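Local coordinates for 1-Cys peroxiredoxin (PDB 5K2I), which probably reduces hydrogen peroxide as a 1-Cys peroxiredoxin of the thioredoxin-like fold, and is implicated in scavenging nitric oxide as well, at residues A11-L16 with L97-A102; E28-K33 with M127-G132; V35-V40 with A72-N77; A60-A65 with T152-L157. All blocks are in the same frame, centred on the assembly; numbering follows the deposited sequence.

Overall arrangement
The four contacts run from the centre of the thioredoxin-like fold to its outside. Interaction 3, its centre about 1 Å from the centre of the chain, joins two strands by a parallel ladder of backbone bonds that weakens at its end, with every touching residue buried. Interaction 1 is buried too and adds a single antiparallel bridge to strand 95-98 of the same sheet. Interactions 2 and 4 are only partly buried: the former uses a turn, an asparagine and a water at the end of strand 120-130, the latter, its centre about 15 Å from the centre of the chain, joins two helices by apolar contacts without hydrogen bonds. Ile-128 of interaction 2 packs against the second of these helices.

Interaction 1 (A11-L16 with L97-A102); sequences ATLSQL and LADGDA
Ser-14 and Ala-98 form an antiparallel hydrogen-bonded pair, a single beta bridge by which the N-terminal hairpin of strands 12-17 and 20-25 is fastened to strand 95-98 of the central thioredoxin-like sheet. The two bonds are reciprocal: Ser-14 N reaches Ala-98 O over 2.9 Å, nearly straight at 173° and on a lone pair of the carbonyl, while Ala-98 N returns to Ser-14 O. Among the side chains, Leu-13 does most of the apolar work. Its two methyls divide the labour: CD1 meets Leu-97 CD1 at 3.8 Å, the two leucines crossing at about a right angle, and CD2 lies 3.6 Å from Asp-99 CB. With CG beside its own backbone N (chi1 -68°), Leu-13 sends this fork inward, where Val-26 and Val-74 also touch it. The carboxylate of Asp-99 turns to the start of the following helix, where OD2 bonds to Thr-105 OG1 and OD1 to Phe-104 N. One water accepts from Gly-100 N and meets Ser-14 OG, the latter in one of two serine conformers. Another joins the segments more firmly, donating to Thr-12 O at 2.9 Å and to Asp-99 OD1 at 2.7 Å.

Interaction 2 (E28-K33 with M127-G132); sequences ELFAGK and MIIDNG
Asn-131 reaches across to the turn at Gly-32 with its side-chain amide, and the path from CB to the tip shows how one residue can hold a loop. CB stands 4.1 Å from Gly-32 N; CG, placed opposite the backbone nitrogen (chi1 -171°), closes in to 3.7 Å from that same Gly-32 N. At the tip OD1 accepts the Gly-32 N-H over 2.8 Å, the donor tilted 20° from the carbonyl plane, and it also lies near Ala-31 CA. The backbone of Asn-131 grips the turn a second time, its N donating to Lys-33 O at 2.9 Å, so two bonds from one residue hold the type II beta turn Phe-30 to Lys-33. A water fills in between them: it donates to Phe-30 O and Lys-33 O, although other acceptors compete for its protons, and accepts from Gly-132 N. Underneath, the Phe-30 ring meets Ile-129 CD1 obliquely through CE2, 4.1 Å away, beside Leu-8 and Leu-97. Asp-130 points elsewhere, to a salt bridge with Lys-34. At one end of the central sheet, the type II turn leading into strand 34-40 is thus pinned to Asn-131 and Gly-132, the two-residue, positive-phi connection of the beta hairpin formed by strands 120-130 and 133-139.

Interaction 3 (V35-V40 with A72-N77); sequences VVLFAV and ASVSVN
Phe-38 lays one face of its ring over the backbone of Ser-73, a CH-pi contact in which Ser-73 CA sits 4.2 Å from the ring centroid and 15° off the normal. The torsion responsible is chi1 64°, which sets CG between the backbone N and the carbonyl carbon and folds the ring across to the neighbouring strand; its CZ then meets Ser-73 CB at 3.6 Å. On the other face of the sheet Leu-37 and Val-74 slant across each other, Leu-37 CD1 touching both Ala-72 CB and Val-74 CG1, while Val-74 CG1 also packs on Ala-39 CB at 3.7 Å. Beneath these groups the parallel ladder is regular: Ala-72 N to Val-36 O, Phe-38 N to Ala-72 O, and Val-74 N to Phe-38 O at 2.9 Å and 172°, before the ladder slackens in a weak bond from Val-40 N to Val-74 O. A water donates to Phe-38 O and Val-74 O and is hydrogen-bonded to Ser-73 OG, satisfying buried polar atoms. The strands belong to a beta-alpha-beta unit completed by helix 53-65, whose Tyr-56 stacks on Phe-38; strands 120-130 and 95-98 flank the pair, and helix 79-88 brings Met-82 and Trp-85 against Ser-73.

Interaction 4 (A60-A65 with T152-L157); sequences ADQLKA and TILAAL
Leu-63 and Leu-154 meet where helix 53-65 runs beside the C-terminal helix 150-156. Over these segments the axes diverge by only 18° and stay 10.0 Å apart at their closest, and leucine side chains fill the space between the axes. Apolar contact carries most of it. One methyl of Leu-63, CD2, is the shared point: it lies 3.7 Å from Leu-157 CD1, 3.9 Å from Leu-154 CD1 and 4.1 Å from Ile-153 CG2, and it comes down on the backbone of the second helix at Leu-154 CA. The side chains of Leu-63 and Leu-157 cross at about a right angle. Leu-154 answers from the C-terminal helix with CG turned away from its backbone N (chi1 180°), which carries its fork over to the first helix.

The remaining contacts pair carbon with oxygen. Leu-154 CD1 rests 3.7 Å from the carbonyl Gln-62 O, and its other methyl, CD2, is 3.8 Å from Gln-62 OE1. Gln-62, itself exposed, thus lies across the outer side of Leu-154, and no hydrogen bond links the two segments.

This is plain packing within a helical layer, two nearly parallel helices side by side on the central sheet of the thioredoxin-like fold. Leu-63 leans on Ile-71 of strand 70-75, whereas Ile-153 and Leu-157 rest on Ile-128 of strand 120-130; Lys-66 and Val-68, in the loop after helix 53-65, also touch Leu-157.

Interaction 1 (A11-L16 with L97-A102)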
loop_
_atom_site.group_PDB
_atom_site.type_symbol
_atom_site.label_atom_id
_atom_site.label_comp_id
_atom_site.label_asym_id
_atom_site.label_seq_id
_atom_site.Cartn_x
_atom_site.Cartn_y
_atom_site.Cartn_z
ATOM N N ALA A 11 27.215 1.697 11.060
ATOM C CA ALA A 11 27.296 1.161 9.707
ATOM C C ALA A 11 27.492 2.295 8.722
ATOM O O ALA A 11 27.560 3.460 9.119
ATOM C CB ALA A 11 26.025 0.372 9.381
ATOM N N THR A 12 27.593 1.959 7.441
ATOM C CA THR A 12 27.758 2.983 6.414
ATOM C C THR A 12 26.603 2.993 5.426
ATOM O O THR A 12 25.878 2.009 5.274
ATOM C CB THR A 12 29.071 2.812 5.620
ATOM O OG1 THR A 12 29.029 1.605 4.842
ATOM C CG2 THR A 12 30.252 2.760 6.580
ATOM N N LEU A 13 26.429 4.148 4.786
ATOM C CA LEU A 13 25.526 4.298 3.644
ATOM C C LEU A 13 26.310 5.018 2.562
ATOM O O LEU A 13 27.152 5.852 2.882
ATOM C CB LEU A 13 24.272 5.071 4.028
ATOM C CG LEU A 13 23.303 4.386 4.989
ATOM C CD1 LEU A 13 22.260 5.369 5.475
ATOM C CD2 LEU A 13 22.644 3.181 4.321
ATOM N N SER A 14 26.058 4.698 1.298
ATOM C CA SER A 14 26.909 5.211 0.231
ATOM C C SER A 14 26.265 6.309 -0.603
ATOM O O SER A 14 25.039 6.417 -0.710
ATOM C CB SER A 14 27.359 4.071 -0.687
ATOM O OG SER A 14 26.268 3.418 -1.307
ATOM N N GLN A 15 27.122 7.134 -1.186
ATOM C CA GLN A 15 26.697 8.236 -2.021
ATOM C C GLN A 15 27.728 8.430 -3.124
ATOM O O GLN A 15 28.927 8.334 -2.871
ATOM C CB GLN A 15 26.550 9.507 -1.188
ATOM C CG GLN A 15 25.999 10.684 -1.967
ATOM C CD GLN A 15 26.235 12.003 -1.264
ATOM O OE1 GLN A 15 26.911 12.063 -0.240
ATOM N NE2 GLN A 15 25.676 13.075 -1.817
ATOM N N LEU A 16 27.263 8.692 -4.342
ATOM C CA LEU A 16 28.152 9.038 -5.448
ATOM C C LEU A 16 28.399 10.536 -5.430
ATOM O O LEU A 16 27.447 11.320 -5.453
ATOM C CB LEU A 16 27.546 8.612 -6.786
ATOM C CG LEU A 16 28.455 8.804 -7.996
ATOM C CD1 LEU A 16 29.579 7.774 -7.966
ATOM C CD2 LEU A 16 27.652 8.700 -9.274
ATOM N N LEU A 97 20.782 8.428 0.008
ATOM C CA LEU A 97 21.712 7.448 0.573
ATOM C C LEU A 97 21.357 6.028 0.175
ATOM O O LEU A 97 20.184 5.632 0.188
ATOM C CB LEU A 97 21.742 7.552 2.103
ATOM C CG LEU A 97 22.209 8.891 2.684
ATOM C CD1 LEU A 97 22.038 8.945 4.218
ATOM C CD2 LEU A 97 23.644 9.163 2.298
ATOM N N ALA A 98 22.384 5.264 -0.166
ATOM C CA ALA A 98 22.224 3.914 -0.683
ATOM C C ALA A 98 22.655 2.841 0.310
ATOM O O ALA A 98 23.752 2.910 0.892
ATOM C CB ALA A 98 23.023 3.760 -1.979
ATOM N N ASP A 99 21.785 1.855 0.501
ATOM C CA ASP A 99 22.107 0.664 1.284
ATOM C C ASP A 99 22.111 -0.553 0.360
ATOM O O ASP A 99 21.240 -1.405 0.442
ATOM C CB ASP A 99 21.077 0.515 2.412
ATOM C CG ASP A 99 21.377 -0.635 3.347
ATOM O OD1 ASP A 99 22.572 -0.962 3.536
ATOM O OD2 ASP A 99 20.406 -1.203 3.904
ATOM N N GLY A 100 23.091 -0.630 -0.536
ATOM C CA GLY A 100 22.994 -1.539 -1.667
ATOM C C GLY A 100 22.926 -3.024 -1.373
ATOM O O GLY A 100 22.363 -3.792 -2.160
ATOM N N ASP A 101 23.520 -3.431 -0.259
ATOM C CA ASP A 101 23.517 -4.831 0.140
ATOM C C ASP A 101 22.577 -5.083 1.320
ATOM O O ASP A 101 22.609 -6.162 1.905
ATOM C CB ASP A 101 24.941 -5.292 0.491
ATOM C CG ASP A 101 25.525 -4.574 1.707
ATOM O OD1 ASP A 101 24.877 -3.651 2.259
ATOM O OD2 ASP A 101 26.673 -4.914 2.094
ATOM N N ALA A 102 21.761 -4.080 1.661
ATOM C CA ALA A 102 20.756 -4.154 2.739
ATOM C C ALA A 102 21.366 -4.320 4.128
ATOM O O ALA A 102 20.650 -4.640 5.065
ATOM C CB ALA A 102 19.746 -5.296 2.474
HETATM O O HOH W 1 25.113 -0.029 3.291
HETATM O O HOH W 2 25.488 0.744 -1.181
#

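Interaction 2 (E28-K33 with M127-G132)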
loop_
_atom_site.group_PDB
_atom_site.type_symbol
_atom_site.label_atom_id
_atom_site.label_comp_id
_atom_site.label_asym_id
_atom_site.label_seq_id
_atom_site.Cartn_x
_atom_site.Cartn_y
_atom_site.Cartn_z
ATOM N N GLU A 28 29.013 9.297 11.892
ATOM C CA GLU A 28 29.787 10.495 11.593
ATOM C C GLU A 28 28.932 11.490 10.804
ATOM O O GLU A 28 28.888 12.677 11.118
ATOM C CB GLU A 28 31.062 10.124 10.821
ATOM C CG GLU A 28 32.090 9.359 11.655
ATOM C CD GLU A 28 33.418 9.172 10.930
ATOM O OE1 GLU A 28 33.479 9.402 9.703
ATOM O OE2 GLU A 28 34.402 8.779 11.595
ATOM N N LEU A 29 28.245 10.992 9.785
ATOM C CA LEU A 29 27.385 11.819 8.945
ATOM C C LEU A 29 26.310 12.560 9.746
ATOM O O LEU A 29 26.017 13.730 9.472
ATOM C CB LEU A 29 26.731 10.944 7.877
ATOM C CG LEU A 29 25.868 11.611 6.797
ATOM C CD1 LEU A 29 26.702 12.514 5.912
ATOM C CD2 LEU A 29 25.179 10.557 5.960
ATOM N N PHE A 30 25.740 11.880 10.735
ATOM C CA PHE A 30 24.618 12.422 11.500
ATOM C C PHE A 30 25.031 12.998 12.865
ATOM O O PHE A 30 24.187 13.491 13.622
ATOM C CB PHE A 30 23.547 11.335 11.700
ATOM C CG PHE A 30 22.949 10.785 10.414
ATOM C CD1 PHE A 30 23.027 11.481 9.214
ATOM C CD2 PHE A 30 22.281 9.568 10.429
ATOM C CE1 PHE A 30 22.462 10.966 8.051
ATOM C CE2 PHE A 30 21.712 9.039 9.260
ATOM C CZ PHE A 30 21.809 9.742 8.069
ATOM N N ALA A 31 26.326 12.973 13.167
ATOM C CA ALA A 31 26.815 13.500 14.440
ATOM C C ALA A 31 26.501 14.987 14.580
ATOM O O ALA A 31 26.691 15.751 13.624
ATOM C CB ALA A 31 28.318 13.267 14.569
ATOM N N GLY A 32 26.036 15.383 15.763
ATOM C CA GLY A 32 25.799 16.788 16.060
ATOM C C GLY A 32 24.634 17.403 15.318
ATOM O O GLY A 32 24.489 18.622 15.292
ATOM N N LYS A 33 23.788 16.566 14.730
ATOM C CA LYS A 33 22.672 17.041 13.919
ATOM C C LYS A 33 21.362 16.410 14.341
ATOM O O LYS A 33 21.337 15.295 14.880
ATOM C CB LYS A 33 22.897 16.731 12.432
ATOM C CG LYS A 33 24.082 17.432 11.784
ATOM C CD LYS A 33 24.302 16.896 10.382
ATOM C CE LYS A 33 25.674 17.254 9.849
ATOM N NZ LYS A 33 25.688 18.604 9.257
ATOM N N MET A 127 12.369 8.287 10.658
ATOM C CA MET A 127 13.026 8.531 11.931
ATOM C C MET A 127 13.373 9.993 12.127
ATOM O O MET A 127 13.699 10.702 11.158
ATOM C CB MET A 127 14.348 7.774 12.021
ATOM C CG MET A 127 14.307 6.305 12.081
ATOM S SD MET A 127 16.045 5.801 12.038
ATOM C CE MET A 127 15.817 4.047 12.278
ATOM N N ILE A 128 13.357 10.418 13.386
ATOM C CA ILE A 128 14.112 11.592 13.806
ATOM C C ILE A 128 15.308 11.084 14.604
ATOM O O ILE A 128 15.146 10.306 15.545
ATOM C CB ILE A 128 13.272 12.551 14.663
ATOM C CG1 ILE A 128 12.049 13.038 13.878
ATOM C CG2 ILE A 128 14.122 13.739 15.154
ATOM C CD1 ILE A 128 11.002 13.747 14.733
ATOM N N ILE A 129 16.495 11.519 14.211
ATOM C CA ILE A 129 17.746 11.057 14.802
ATOM C C ILE A 129 18.496 12.257 15.361
ATOM O O ILE A 129 18.779 13.201 14.632
ATOM C CB ILE A 129 18.624 10.339 13.765
ATOM C CG1 ILE A 129 17.781 9.312 13.004
ATOM C CG2 ILE A 129 19.820 9.681 14.439
ATOM C CD1 ILE A 129 18.360 8.909 11.682
ATOM N N ASP A 130 18.809 12.222 16.648
ATOM C CA ASP A 130 19.511 13.324 17.299
ATOM C C ASP A 130 20.900 12.877 17.693
ATOM O O ASP A 130 21.054 12.019 18.557
ATOM C CB ASP A 130 18.737 13.808 18.522
ATOM C CG ASP A 130 17.460 14.546 18.149
ATOM O OD1 ASP A 130 17.565 15.669 17.606
ATOM O OD2 ASP A 130 16.350 14.024 18.397
ATOM N N ASN A 131 21.902 13.458 17.046
ATOM C CA ASN A 131 23.293 13.056 17.269
ATOM C C ASN A 131 23.445 11.530 17.194
ATOM O O ASN A 131 24.082 10.910 18.047
ATOM C CB ASN A 131 23.795 13.569 18.627
ATOM C CG ASN A 131 25.293 13.360 18.825
ATOM O OD1 ASN A 131 26.107 13.603 17.929
ATOM N ND2 ASN A 131 25.660 12.900 20.012
ATOM N N GLY A 132 22.821 10.922 16.192
ATOM C CA GLY A 132 22.970 9.489 15.995
ATOM C C GLY A 132 22.051 8.607 16.822
ATOM O O GLY A 132 22.045 7.401 16.613
HETATM O O HOH W 3 21.594 12.508 14.066
#

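Interaction 3 (V35-V40 with A72-N77)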
loop_
_atom_site.group_PDB
_atom_site.type_symbol
_atom_site.label_atom_id
_atom_site.label_comp_id
_atom_site.label_asym_id
_atom_site.label_seq_id
_atom_site.Cartn_x
_atom_site.Cartn_y
_atom_site.Cartn_z
ATOM N N VAL A 35 18.409 14.906 12.441
ATOM C CA VAL A 35 18.268 14.341 11.110
ATOM C C VAL A 35 16.922 13.672 10.946
ATOM O O VAL A 35 16.472 12.971 11.841
ATOM C CB VAL A 35 19.383 13.306 10.835
ATOM C CG1 VAL A 35 19.198 12.623 9.485
ATOM C CG2 VAL A 35 20.741 13.964 10.919
ATOM N N VAL A 36 16.270 13.921 9.823
ATOM C CA VAL A 36 15.096 13.150 9.453
ATOM C C VAL A 36 15.521 12.161 8.377
ATOM O O VAL A 36 16.084 12.557 7.364
ATOM C CB VAL A 36 13.955 14.045 8.956
ATOM C CG1 VAL A 36 12.863 13.199 8.296
ATOM C CG2 VAL A 36 13.403 14.857 10.114
ATOM N N LEU A 37 15.315 10.871 8.636
ATOM C CA LEU A 37 15.652 9.808 7.693
ATOM C C LEU A 37 14.401 9.036 7.356
ATOM O O LEU A 37 13.673 8.627 8.262
ATOM C CB LEU A 37 16.697 8.875 8.298
ATOM C CG LEU A 37 17.145 7.647 7.504
ATOM C CD1 LEU A 37 17.938 8.086 6.297
ATOM C CD2 LEU A 37 17.970 6.713 8.382
ATOM N N PHE A 38 14.134 8.828 6.074
ATOM C CA PHE A 38 12.983 8.009 5.705
ATOM C C PHE A 38 13.393 6.985 4.660
ATOM O O PHE A 38 14.288 7.226 3.841
ATOM C CB PHE A 38 11.795 8.871 5.205
ATOM C CG PHE A 38 12.072 9.623 3.936
ATOM C CD1 PHE A 38 12.700 10.854 3.980
ATOM C CD2 PHE A 38 11.725 9.088 2.707
ATOM C CE1 PHE A 38 12.970 11.552 2.816
ATOM C CE2 PHE A 38 11.993 9.774 1.541
ATOM C CZ PHE A 38 12.617 11.005 1.594
ATOM N N ALA A 39 12.744 5.826 4.727
ATOM C CA ALA A 39 13.062 4.707 3.856
ATOM C C ALA A 39 11.883 4.292 2.997
ATOM O O ALA A 39 10.720 4.455 3.390
ATOM C CB ALA A 39 13.528 3.515 4.688
ATOM N N VAL A 40 12.213 3.722 1.841
ATOM C CA VAL A 40 11.246 3.169 0.903
ATOM C C VAL A 40 11.727 1.794 0.468
ATOM O O VAL A 40 12.897 1.461 0.661
ATOM C CB VAL A 40 11.063 4.077 -0.339
ATOM C CG1 VAL A 40 10.452 5.413 0.072
ATOM C CG2 VAL A 40 12.399 4.257 -1.092
ATOM N N ALA A 72 17.235 13.005 4.843
ATOM C CA ALA A 72 17.876 11.996 4.028
ATOM C C ALA A 72 16.904 10.887 3.657
ATOM O O ALA A 72 16.038 10.501 4.443
ATOM C CB ALA A 72 19.092 11.408 4.749
ATOM N N SER A 73 17.069 10.407 2.435
ATOM C CA SER A 73 16.310 9.311 1.866
ATOM C C SER A 73 17.215 8.095 1.763
ATOM O O SER A 73 18.302 8.192 1.196
ATOM C CB SER A 73 15.784 9.719 0.485
ATOM O OG SER A 73 15.238 8.625 -0.217
ATOM N N VAL A 74 16.788 6.960 2.315
ATOM C CA VAL A 74 17.541 5.722 2.171
ATOM C C VAL A 74 16.684 4.620 1.537
ATOM O O VAL A 74 15.454 4.587 1.678
ATOM C CB VAL A 74 18.107 5.249 3.545
ATOM C CG1 VAL A 74 16.985 4.885 4.532
ATOM C CG2 VAL A 74 19.090 4.082 3.382
ATOM N N SER A 75 17.347 3.729 0.807
ATOM C CA SER A 75 16.698 2.582 0.192
ATOM C C SER A 75 17.742 1.496 -0.039
ATOM O O SER A 75 18.946 1.781 -0.123
ATOM C CB SER A 75 16.026 2.977 -1.131
ATOM O OG SER A 75 15.252 1.893 -1.629
ATOM N N VAL A 76 17.279 0.256 -0.140
ATOM C CA VAL A 76 18.120 -0.838 -0.605
ATOM C C VAL A 76 18.153 -0.735 -2.127
ATOM O O VAL A 76 17.353 -1.346 -2.849
ATOM C CB VAL A 76 17.611 -2.212 -0.130
ATOM C CG1 VAL A 76 18.571 -3.300 -0.593
ATOM C CG2 VAL A 76 17.491 -2.227 1.392
ATOM N N ASN A 77 19.064 0.125 -2.568
ATOM C CA ASN A 77 19.391 0.401 -3.963
ATOM C C ASN A 77 20.853 0.796 -3.970
ATOM O O ASN A 77 21.388 1.176 -2.926
ATOM C CB ASN A 77 18.573 1.554 -4.556
ATOM C CG ASN A 77 17.137 1.170 -4.875
ATOM O OD1 ASN A 77 16.221 1.497 -4.117
ATOM N ND2 ASN A 77 16.929 0.503 -6.003
HETATM O O HOH W 4 13.734 6.933 1.017
HETATM O O HOH W 5 14.547 -0.630 0.037
#

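Interaction 4 (A60-A65 with T152-L157)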
loop_
_atom_site.group_PDB
_atom_site.type_symbol
_atom_site.label_atom_id
_atom_site.label_comp_id
_atom_site.label_asym_id
_atom_site.label_seq_id
_atom_site.Cartn_x
_atom_site.Cartn_y
_atom_site.Cartn_z
ATOM N N ALA A 60 10.122 20.165 3.395
ATOM C CA ALA A 60 11.512 20.396 3.794
ATOM C C ALA A 60 11.698 21.738 4.498
ATOM O O ALA A 60 12.374 21.813 5.523
ATOM C CB ALA A 60 12.429 20.304 2.590
ATOM N N ASP A 61 11.094 22.798 3.967
ATOM C CA ASP A 61 11.233 24.109 4.597
ATOM C C ASP A 61 10.673 24.138 6.025
ATOM O O ASP A 61 11.296 24.709 6.934
ATOM C CB ASP A 61 10.548 25.189 3.753
ATOM C CG ASP A 61 11.396 25.636 2.581
ATOM O OD1 ASP A 61 12.616 25.357 2.586
ATOM O OD2 ASP A 61 10.846 26.285 1.662
ATOM N N GLN A 62 9.514 23.516 6.225
ATOM C CA GLN A 62 8.876 23.501 7.536
ATOM C C GLN A 62 9.677 22.647 8.509
ATOM O O GLN A 62 9.775 22.976 9.689
ATOM C CB GLN A 62 7.444 22.989 7.431
ATOM C CG GLN A 62 6.472 24.017 6.888
ATOM C CD GLN A 62 5.149 23.402 6.509
ATOM O OE1 GLN A 62 4.253 23.257 7.341
ATOM N NE2 GLN A 62 5.015 23.036 5.242
ATOM N N LEU A 63 10.249 21.555 8.008
ATOM C CA LEU A 63 11.073 20.684 8.846
ATOM C C LEU A 63 12.333 21.408 9.315
ATOM O O LEU A 63 12.683 21.360 10.496
ATOM C CB LEU A 63 11.437 19.401 8.089
ATOM C CG LEU A 63 10.281 18.421 7.871
ATOM C CD1 LEU A 63 10.656 17.397 6.823
ATOM C CD2 LEU A 63 9.840 17.732 9.174
ATOM N N LYS A 64 13.004 22.097 8.401
ATOM C CA LYS A 64 14.208 22.842 8.758
ATOM C C LYS A 64 13.893 23.998 9.711
ATOM O O LYS A 64 14.696 24.321 10.596
ATOM C CB LYS A 64 14.919 23.322 7.496
ATOM C CG LYS A 64 15.399 22.135 6.667
ATOM C CD LYS A 64 16.354 22.495 5.545
ATOM C CE LYS A 64 17.157 21.261 5.147
ATOM N NZ LYS A 64 18.091 21.516 4.016
ATOM N N ALA A 65 12.712 24.593 9.564
ATOM C CA ALA A 65 12.273 25.655 10.471
ATOM C C ALA A 65 12.090 25.158 11.902
ATOM O O ALA A 65 12.172 25.944 12.850
ATOM C CB ALA A 65 10.977 26.274 9.969
ATOM N N THR A 152 3.566 13.539 10.157
ATOM C CA THR A 152 3.717 12.869 11.445
ATOM C C THR A 152 5.055 13.252 12.059
ATOM O O THR A 152 5.145 13.523 13.255
ATOM C CB THR A 152 3.642 11.341 11.319
ATOM O OG1 THR A 152 2.586 10.988 10.419
ATOM C CG2 THR A 152 3.388 10.698 12.682
ATOM N N ILE A 153 6.090 13.277 11.226
ATOM C CA ILE A 153 7.424 13.653 11.679
ATOM C C ILE A 153 7.464 15.128 12.082
ATOM O O ILE A 153 8.000 15.479 13.132
ATOM C CB ILE A 153 8.475 13.365 10.581
ATOM C CG1 ILE A 153 8.656 11.850 10.393
ATOM C CG2 ILE A 153 9.808 14.052 10.896
ATOM C CD1 ILE A 153 9.280 11.137 11.586
ATOM N N LEU A 154 6.876 15.983 11.251
ATOM C CA LEU A 154 6.817 17.405 11.555
ATOM C C LEU A 154 6.169 17.650 12.918
ATOM O O LEU A 154 6.644 18.468 13.701
ATOM C CB LEU A 154 6.057 18.151 10.455
ATOM C CG LEU A 154 5.920 19.659 10.651
ATOM C CD1 LEU A 154 7.286 20.345 10.614
ATOM C CD2 LEU A 154 4.990 20.247 9.603
ATOM N N ALA A 155 5.101 16.916 13.209
ATOM C CA ALA A 155 4.385 17.095 14.466
ATOM C C ALA A 155 5.184 16.561 15.651
ATOM O O ALA A 155 5.034 17.036 16.776
ATOM C CB ALA A 155 3.032 16.425 14.399
ATOM N N ALA A 156 6.037 15.573 15.398
ATOM C CA ALA A 156 6.860 15.009 16.464
ATOM C C ALA A 156 7.910 16.016 16.904
ATOM O O ALA A 156 8.398 15.965 18.031
ATOM C CB ALA A 156 7.516 13.716 16.012
ATOM N N LEU A 157 8.253 16.931 16.008
ATOM C CA LEU A 157 9.213 17.977 16.323
ATOM C C LEU A 157 8.584 18.991 17.266
ATOM O O LEU A 157 9.262 19.896 17.751
ATOM C CB LEU A 157 9.703 18.662 15.050
ATOM C CG LEU A 157 10.467 17.779 14.059
ATOM C CD1 LEU A 157 10.621 18.486 12.727
ATOM C CD2 LEU A 157 11.827 17.411 14.620
#